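Esterase family protein (Staphylococcus aureus, PDB 7L0A) probably hydrolyses S-formylglutathione to formate and glutathione, acting as a serine esterase of the esterase D family. Local coordinates at residues L27-P32 with A79-N84; L52-S57 with P83-S88. All blocks are in the same frame, centred on the assembly; numbering follows the deposited sequence.

Contact 1. Residues L27-P32 with A79-N84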
ATOM      1  N   LEU B  27      -3.367  -4.440  -6.318  1.00 12.51           N
ATOM      2  CA  LEU B  27      -2.329  -3.587  -6.851  1.00 13.72           C
ATOM      3  C   LEU B  27      -1.005  -3.984  -6.203  1.00 14.91           C
ATOM      4  O   LEU B  27      -0.948  -4.307  -5.017  1.00 17.29           O
ATOM      5  CB  LEU B  27      -2.513  -2.085  -6.552  1.00 17.95           C
ATOM      6  CG  LEU B  27      -3.823  -1.400  -6.758  1.00 19.82           C
ATOM      7  CD1 LEU B  27      -3.716   0.039  -6.216  1.00 22.35           C
ATOM      8  CD2 LEU B  27      -4.190  -1.359  -8.255  1.00 24.52           C
ATOM      9  N   THR B  28       0.072  -3.904  -6.970  1.00 14.03           N
ATOM     10  CA  THR B  28       1.435  -3.937  -6.432  1.00 12.77           C
ATOM     11  C   THR B  28       2.032  -2.543  -6.595  1.00 17.03           C
ATOM     12  O   THR B  28       1.955  -1.946  -7.676  1.00 16.32           O
ATOM     13  CB  THR B  28       2.315  -4.974  -7.130  1.00 15.26           C
ATOM     14  OG1 THR B  28       1.698  -6.261  -7.035  1.00 19.74           O
ATOM     15  CG2 THR B  28       3.732  -5.022  -6.487  1.00 19.49           C
ATOM     16  N   VAL B  29       2.643  -2.029  -5.533  1.00 14.46           N
ATOM     17  CA  VAL B  29       3.307  -0.724  -5.535  1.00 12.69           C
ATOM     18  C   VAL B  29       4.694  -0.935  -4.952  1.00 14.21           C
ATOM     19  O   VAL B  29       4.841  -1.511  -3.869  1.00 17.00           O
ATOM     20  CB  VAL B  29       2.518   0.309  -4.713  1.00 14.36           C
ATOM     21  CG1 VAL B  29       3.281   1.601  -4.603  1.00 15.80           C
ATOM     22  CG2 VAL B  29       1.120   0.562  -5.357  1.00 16.04           C
ATOM     23  N   ILE B  30       5.724  -0.489  -5.673  1.00 13.59           N
ATOM     24  CA  ILE B  30       7.072  -0.455  -5.103  1.00 13.15           C
ATOM     25  C   ILE B  30       7.441   1.017  -4.972  1.00 14.77           C
ATOM     26  O   ILE B  30       7.365   1.794  -5.948  1.00 15.13           O
ATOM     27  CB  ILE B  30       8.090  -1.252  -5.924  1.00 16.19           C
ATOM     28  CG1 ILE B  30       8.151  -0.815  -7.353  1.00 16.15           C
ATOM     29  CG2 ILE B  30       7.825  -2.779  -5.752  1.00 19.23           C
ATOM     30  CD1 ILE B  30       9.151  -1.650  -8.185  1.00 19.15           C
ATOM     31  N   LEU B  31       7.788   1.399  -3.754  1.00 16.50           N
ATOM     32  CA  LEU B  31       7.932   2.798  -3.370  1.00 18.59           C
ATOM     33  C   LEU B  31       9.334   3.021  -2.863  1.00 20.25           C
ATOM     34  O   LEU B  31       9.665   2.527  -1.768  1.00 21.20           O
ATOM     35  CB  LEU B  31       6.916   3.114  -2.275  1.00 19.22           C
ATOM     36  CG  LEU B  31       6.632   4.557  -1.935  1.00 21.47           C
ATOM     37  CD1 LEU B  31       5.880   5.221  -3.091  1.00 20.72           C
ATOM     38  CD2 LEU B  31       5.819   4.647  -0.667  1.00 25.47           C
ATOM     39  N   PRO B  32      10.202   3.747  -3.570  1.00 18.28           N
ATOM     40  CA  PRO B  32      11.550   3.980  -3.018  1.00 17.40           C
ATOM     41  C   PRO B  32      11.488   4.622  -1.650  1.00 21.38           C
ATOM     42  O   PRO B  32      10.603   5.402  -1.332  1.00 21.01           O
ATOM     43  CB  PRO B  32      12.206   4.913  -4.029  1.00 18.72           C
ATOM     44  CG  PRO B  32      11.467   4.627  -5.321  1.00 20.57           C
ATOM     45  CD  PRO B  32      10.056   4.279  -4.930  1.00 20.16           C
ATOM     46  N   ALA B  79       9.202   5.000  -8.314  1.00 14.40           N
ATOM     47  CA  ALA B  79       8.004   4.306  -7.866  1.00 15.66           C
ATOM     48  C   ALA B  79       7.367   3.605  -9.069  1.00 18.91           C
ATOM     49  O   ALA B  79       7.268   4.181 -10.162  1.00 14.91           O
ATOM     50  CB  ALA B  79       6.989   5.270  -7.256  1.00 14.62           C
ATOM     51  N   VAL B  80       6.878   2.392  -8.871  1.00 14.11           N
ATOM     52  CA  VAL B  80       6.156   1.681  -9.933  1.00 13.91           C
ATOM     53  C   VAL B  80       4.819   1.165  -9.411  1.00 15.11           C
ATOM     54  O   VAL B  80       4.739   0.561  -8.330  1.00 13.89           O
ATOM     55  CB  VAL B  80       6.995   0.526 -10.523  1.00 13.98           C
ATOM     56  CG1 VAL B  80       6.278  -0.057 -11.759  1.00 14.58           C
ATOM     57  CG2 VAL B  80       8.362   1.008 -10.940  1.00 13.45           C
ATOM     58  N   ILE B  81       3.762   1.398 -10.200  1.00 11.46           N
ATOM     59  CA  ILE B  81       2.398   0.983  -9.893  1.00 12.56           C
ATOM     60  C   ILE B  81       2.034  -0.107 -10.886  1.00 14.17           C
ATOM     61  O   ILE B  81       2.061   0.121 -12.102  1.00 14.49           O
ATOM     62  CB  ILE B  81       1.412   2.174 -10.020  1.00 11.46           C
ATOM     63  CG1 ILE B  81       2.005   3.445  -9.452  1.00 14.88           C
ATOM     64  CG2 ILE B  81       0.043   1.806  -9.457  1.00 14.90           C
ATOM     65  CD1 ILE B  81       2.284   3.377  -7.941  1.00 16.20           C
ATOM     66  N   MET B  82       1.673  -1.287 -10.382  1.00 13.25           N
ATOM     67  CA  MET B  82       1.322  -2.426 -11.221  1.00 13.10           C
ATOM     68  C   MET B  82      -0.083  -2.881 -10.852  1.00 14.18           C
ATOM     69  O   MET B  82      -0.251  -3.731  -9.967  1.00 13.75           O
ATOM     70  CB  MET B  82       2.366  -3.544 -11.025  1.00 14.16           C
ATOM     71  CG  MET B  82       3.715  -3.211 -11.694  1.00 13.85           C
ATOM     72  SD  MET B  82       5.183  -4.052 -11.009  1.00 19.37           S
ATOM     73  CE  MET B  82       5.383  -3.160  -9.495  1.00 20.67           C
ATOM     74  N   PRO B  83      -1.112  -2.399 -11.536  1.00 13.18           N
ATOM     75  CA  PRO B  83      -2.465  -2.854 -11.224  1.00 15.59           C
ATOM     76  C   PRO B  83      -2.795  -4.181 -11.863  1.00 18.08           C
ATOM     77  O   PRO B  83      -2.328  -4.510 -12.959  1.00 17.20           O
ATOM     78  CB  PRO B  83      -3.365  -1.762 -11.830  1.00 15.04           C
ATOM     79  CG  PRO B  83      -2.558  -1.208 -12.954  1.00 17.38           C
ATOM     80  CD  PRO B  83      -1.099  -1.275 -12.489  1.00 14.25           C
ATOM     81  N   ASN B  84      -3.654  -4.938 -11.178  1.00 17.38           N
ATOM     82  CA  ASN B  84      -4.274  -6.082 -11.827  1.00 17.20           C
ATOM     83  C   ASN B  84      -5.293  -5.609 -12.864  1.00 17.65           C
ATOM     84  O   ASN B  84      -6.080  -4.699 -12.613  1.00 19.30           O
ATOM     85  CB  ASN B  84      -5.003  -6.963 -10.827  1.00 17.56           C
ATOM     86  CG  ASN B  84      -5.677  -8.138 -11.479  1.00 22.48           C
ATOM     87  OD1 ASN B  84      -5.021  -9.078 -11.928  1.00 22.42           O
ATOM     88  ND2 ASN B  84      -7.010  -8.073 -11.593  1.00 23.46           N
TER
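Two proline rings lie at the ends of this strand pairing: Pro83 CB meets Leu27 CD2 at 3.7 Å, and at the other end Pro32 CD rests 3.6 Å from the backbone N of Ala79. Between them, strands 24-32 and 79-83 run antiparallel, their local axes 171° apart, as part of the central mixed sheet of an alpha/beta-hydrolase fold. One face of the pair carries Leu27, Val29, Ile81 and Pro83, and helix 99-113 covers it through Tyr102, Ile103 and Val106. On this face Val29 and Ile81 lie alongside each other and point the same way, with Ile81 CD1 3.9 Å from Val29 CG1 and nearly as close to CG2. The opposite face carries Thr28, Ile30, Val80 and Met82. Here Ile30 CG1 sits between its own backbone N and carbonyl carbon (chi1 56°), which brings it to 3.6 Å from Val80 CB; its CD1 continues along the same neighbour to CG2. Met82 bends at its third torsion (chi3 -74°), turning the methyl CE toward strand 24-32, where it lies 3.9 Å from Thr28 CG2 and also borders Ile30 CG1. The Thr28 hydroxyl takes no part in that apolar contact and is hydrogen-bonded to Glu60 O. Four backbone hydrogen bonds join the strands, in reciprocal pairs at Thr28 with Met82 and at Ile30 with Val80. Strand 24-32 is also bonded through Leu27, Val29 and Leu31 to strand 9-17, so both of its edges are engaged. The two bonds at the Thr28 end differ: Met82 N reaches Thr28 O at 2.8 Å, whereas Thr28 N meets Met82 O at 3.0 Å from above the carbonyl plane.

Contact 2. Residues L52-S57 with P83-S88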
ATOM      1  N   LEU B  52       2.581   0.736 -14.851  1.00 13.39           N
ATOM      2  CA  LEU B  52       3.022  -0.401 -15.652  1.00 13.49           C
ATOM      3  C   LEU B  52       1.882  -1.376 -15.870  1.00 15.97           C
ATOM      4  O   LEU B  52       1.227  -1.814 -14.920  1.00 17.51           O
ATOM      5  CB  LEU B  52       4.233  -1.078 -14.980  1.00 15.57           C
ATOM      6  CG  LEU B  52       4.806  -2.258 -15.751  1.00 16.07           C
ATOM      7  CD1 LEU B  52       5.262  -1.934 -17.152  1.00 19.51           C
ATOM      8  CD2 LEU B  52       5.966  -2.842 -14.941  1.00 18.80           C
ATOM      9  N   LEU B  53       1.615  -1.688 -17.142  1.00 14.39           N
ATOM     10  CA  LEU B  53       0.400  -2.398 -17.536  1.00 17.29           C
ATOM     11  C   LEU B  53       0.724  -3.757 -18.141  1.00 16.00           C
ATOM     12  O   LEU B  53       1.373  -3.845 -19.190  1.00 17.09           O
ATOM     13  CB  LEU B  53      -0.394  -1.551 -18.551  1.00 16.47           C
ATOM     14  CG  LEU B  53      -0.750  -0.160 -18.052  1.00 18.66           C
ATOM     15  CD1 LEU B  53      -1.374   0.644 -19.187  1.00 18.91           C
ATOM     16  CD2 LEU B  53      -1.673  -0.282 -16.857  1.00 18.69           C
ATOM     17  N   HIS B  54       0.248  -4.813 -17.488  1.00 15.77           N
ATOM     18  CA  HIS B  54       0.555  -6.168 -17.939  1.00 17.55           C
ATOM     19  C   HIS B  54      -0.431  -6.632 -19.033  1.00 17.15           C
ATOM     20  O   HIS B  54      -1.475  -6.015 -19.274  1.00 16.25           O
ATOM     21  CB  HIS B  54       0.564  -7.130 -16.752  1.00 14.89           C
ATOM     22  CG  HIS B  54      -0.780  -7.344 -16.112  1.00 14.56           C
ATOM     23  ND1 HIS B  54      -1.763  -8.097 -16.701  1.00 14.02           N
ATOM     24  CD2 HIS B  54      -1.305  -6.904 -14.938  1.00 14.67           C
ATOM     25  CE1 HIS B  54      -2.831  -8.129 -15.925  1.00 17.07           C
ATOM     26  NE2 HIS B  54      -2.565  -7.444 -14.830  1.00 14.28           N
ATOM     27  N   GLY B  55      -0.095  -7.742 -19.690  1.00 17.50           N
ATOM     28  CA  GLY B  55      -0.926  -8.341 -20.716  1.00 14.99           C
ATOM     29  C   GLY B  55      -1.811  -9.474 -20.198  1.00 17.64           C
ATOM     30  O   GLY B  55      -2.005  -9.656 -19.002  1.00 16.19           O
ATOM     31  N   LEU B  56      -2.397 -10.234 -21.131  1.00 15.29           N
ATOM     32  CA  LEU B  56      -3.549 -11.067 -20.777  1.00 15.65           C
ATOM     33  C   LEU B  56      -3.197 -12.371 -20.086  1.00 18.01           C
ATOM     34  O   LEU B  56      -4.117 -13.130 -19.727  1.00 22.71           O
ATOM     35  CB  LEU B  56      -4.385 -11.393 -22.013  1.00 17.90           C
ATOM     36  CG  LEU B  56      -5.147 -10.208 -22.543  1.00 17.13           C
ATOM     37  CD1 LEU B  56      -5.741 -10.607 -23.916  1.00 20.45           C
ATOM     38  CD2 LEU B  56      -6.252  -9.718 -21.668  1.00 20.96           C
ATOM     39  N   SER B  57      -1.925 -12.701 -19.953  1.00 16.58           N
ATOM     40  CA  SER B  57      -1.489 -13.907 -19.280  1.00 17.54           C
ATOM     41  C   SER B  57      -0.867 -13.609 -17.940  1.00 19.05           C
ATOM     42  O   SER B  57      -0.221 -14.482 -17.356  1.00 23.82           O
ATOM     43  CB  SER B  57      -0.505 -14.670 -20.165  1.00 22.02           C
ATOM     44  OG  SER B  57      -1.200 -15.124 -21.318  1.00 27.12           O
ATOM     45  N   PRO B  83      -1.112  -2.399 -11.536  1.00 13.18           N
ATOM     46  CA  PRO B  83      -2.465  -2.854 -11.224  1.00 15.59           C
ATOM     47  C   PRO B  83      -2.795  -4.181 -11.863  1.00 18.08           C
ATOM     48  O   PRO B  83      -2.328  -4.510 -12.959  1.00 17.20           O
ATOM     49  CB  PRO B  83      -3.365  -1.762 -11.830  1.00 15.04           C
ATOM     50  CG  PRO B  83      -2.558  -1.208 -12.954  1.00 17.38           C
ATOM     51  CD  PRO B  83      -1.099  -1.275 -12.489  1.00 14.25           C
ATOM     52  N   ASN B  84      -3.654  -4.938 -11.178  1.00 17.38           N
ATOM     53  CA  ASN B  84      -4.274  -6.082 -11.827  1.00 17.20           C
ATOM     54  C   ASN B  84      -5.293  -5.609 -12.864  1.00 17.65           C
ATOM     55  O   ASN B  84      -6.080  -4.699 -12.613  1.00 19.30           O
ATOM     56  CB  ASN B  84      -5.003  -6.963 -10.827  1.00 17.56           C
ATOM     57  CG  ASN B  84      -5.677  -8.138 -11.479  1.00 22.48           C
ATOM     58  OD1 ASN B  84      -5.021  -9.078 -11.928  1.00 22.42           O
ATOM     59  ND2 ASN B  84      -7.010  -8.073 -11.593  1.00 23.46           N
ATOM     60  N   VAL B  85      -5.282  -6.252 -14.027  1.00 17.12           N
ATOM     61  CA  VAL B  85      -6.241  -5.957 -15.087  1.00 17.15           C
ATOM     62  C   VAL B  85      -7.003  -7.237 -15.424  1.00 17.88           C
ATOM     63  O   VAL B  85      -6.402  -8.245 -15.827  1.00 21.50           O
ATOM     64  CB  VAL B  85      -5.545  -5.367 -16.327  1.00 17.20           C
ATOM     65  CG1 VAL B  85      -6.564  -5.078 -17.400  1.00 19.08           C
ATOM     66  CG2 VAL B  85      -4.746  -4.155 -15.950  1.00 22.39           C
ATOM     67  N   ASP B  86      -8.300  -7.228 -15.168  1.00 19.42           N
ATOM     68  CA  ASP B  86      -9.144  -8.369 -15.515  1.00 22.55           C
ATOM     69  C   ASP B  86      -9.496  -8.330 -17.001  1.00 19.10           C
ATOM     70  O   ASP B  86      -9.669  -7.251 -17.583  1.00 21.30           O
ATOM     71  CB  ASP B  86     -10.444  -8.361 -14.716  1.00 29.35           C
ATOM     72  CG  ASP B  86     -10.239  -8.701 -13.254  1.00 44.01           C
ATOM     73  OD1 ASP B  86      -9.283  -9.457 -12.943  1.00 42.13           O
ATOM     74  OD2 ASP B  86     -11.040  -8.219 -12.425  1.00 49.03           O
ATOM     75  N   HIS B  87      -9.607  -9.513 -17.617  1.00 18.82           N
ATOM     76  CA  HIS B  87      -9.978  -9.565 -19.034  1.00 19.66           C
ATOM     77  C   HIS B  87     -11.254  -8.790 -19.321  1.00 27.09           C
ATOM     78  O   HIS B  87     -11.368  -8.124 -20.353  1.00 20.80           O
ATOM     79  CB  HIS B  87     -10.167 -11.009 -19.492  1.00 21.43           C
ATOM     80  CG  HIS B  87      -8.888 -11.777 -19.589  1.00 21.52           C
ATOM     81  ND1 HIS B  87      -8.783 -12.926 -20.335  1.00 19.50           N
ATOM     82  CD2 HIS B  87      -7.666 -11.557 -19.050  1.00 27.21           C
ATOM     83  CE1 HIS B  87      -7.545 -13.385 -20.251  1.00 25.62           C
ATOM     84  NE2 HIS B  87      -6.846 -12.560 -19.494  1.00 22.00           N
ATOM     85  N   SER B  88     -12.235  -8.895 -18.434  1.00 21.71           N
ATOM     86  CA  SER B  88     -13.533  -8.289 -18.691  1.00 21.17           C
ATOM     87  C   SER B  88     -13.469  -6.766 -18.698  1.00 23.37           C
ATOM     88  O   SER B  88     -14.392  -6.129 -19.218  1.00 22.32           O
ATOM     89  CB  SER B  88     -14.538  -8.769 -17.647  1.00 24.39           C
ATOM     90  OG  SER B  88     -13.991  -8.650 -16.334  1.00 34.00           O
TER
HETATM   91  O   HOH W   1      -0.192  -4.052 -14.510  1.00 23.97           O
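This is a largely buried, polar loop-to-loop contact, in which the turn leaving strand 49-53 meets the chain that continues from strand 79-83 toward helix 88-91. His54 spans the two loops. Its CG lies between backbone N and carbonyl carbon (chi1 67°), carrying the ring across so that NE2 accepts a hydrogen bond from Val85 N, 3.1 Å away, with the donor tilted 31° out of the ring plane. The other ring nitrogen, ND1, donates to Gly55 O of its own loop, 2.8 Å away and almost in the ring plane, which helps fix the ring's rotation. In alpha/beta hydrolases the loop after this strand commonly helps form the oxyanion hole; the side chain of Leu56, about 7 Å from that of the predicted nucleophile Ser129, is consistent with such a place. Leu56 holds His87 in two ways. Its CD2 lies over one face of the imidazole in a CH-pi contact, 3.7 Å from the centroid, while its O accepts a hydrogen bond from His87 NE2 at the ring edge at 2.8 Å, on a carbonyl lone pair. His87 ND1 is occupied by Asn167 N. Nearer the strands, one water donates to Leu52 O and Pro83 O and accepts a bond from His54 N at 3.1 Å.

Both contacts are buried and share Pro83 and Asn84, but they use different parts of the fold. Contact 1 lies inside the sheet, where direct backbone bonds and mostly apolar side chains on two faces do the joining, away from the predicted active site. Contact 2 begins where the parallel neighbours 79-83 and 49-53 come apart at their C-terminal ends; there a water and two histidine rings replace strand pairing, and partly exposed His87 lies at its outer end, while Leu56 comes near the predicted triad. Between the two, Ile81 O probably accepts a hydrogen bond from Leu52 N at 2.9 Å, and Val80 and Met82 pack on Leu52, so strand 79-83 is flanked by 24-32 and 49-53.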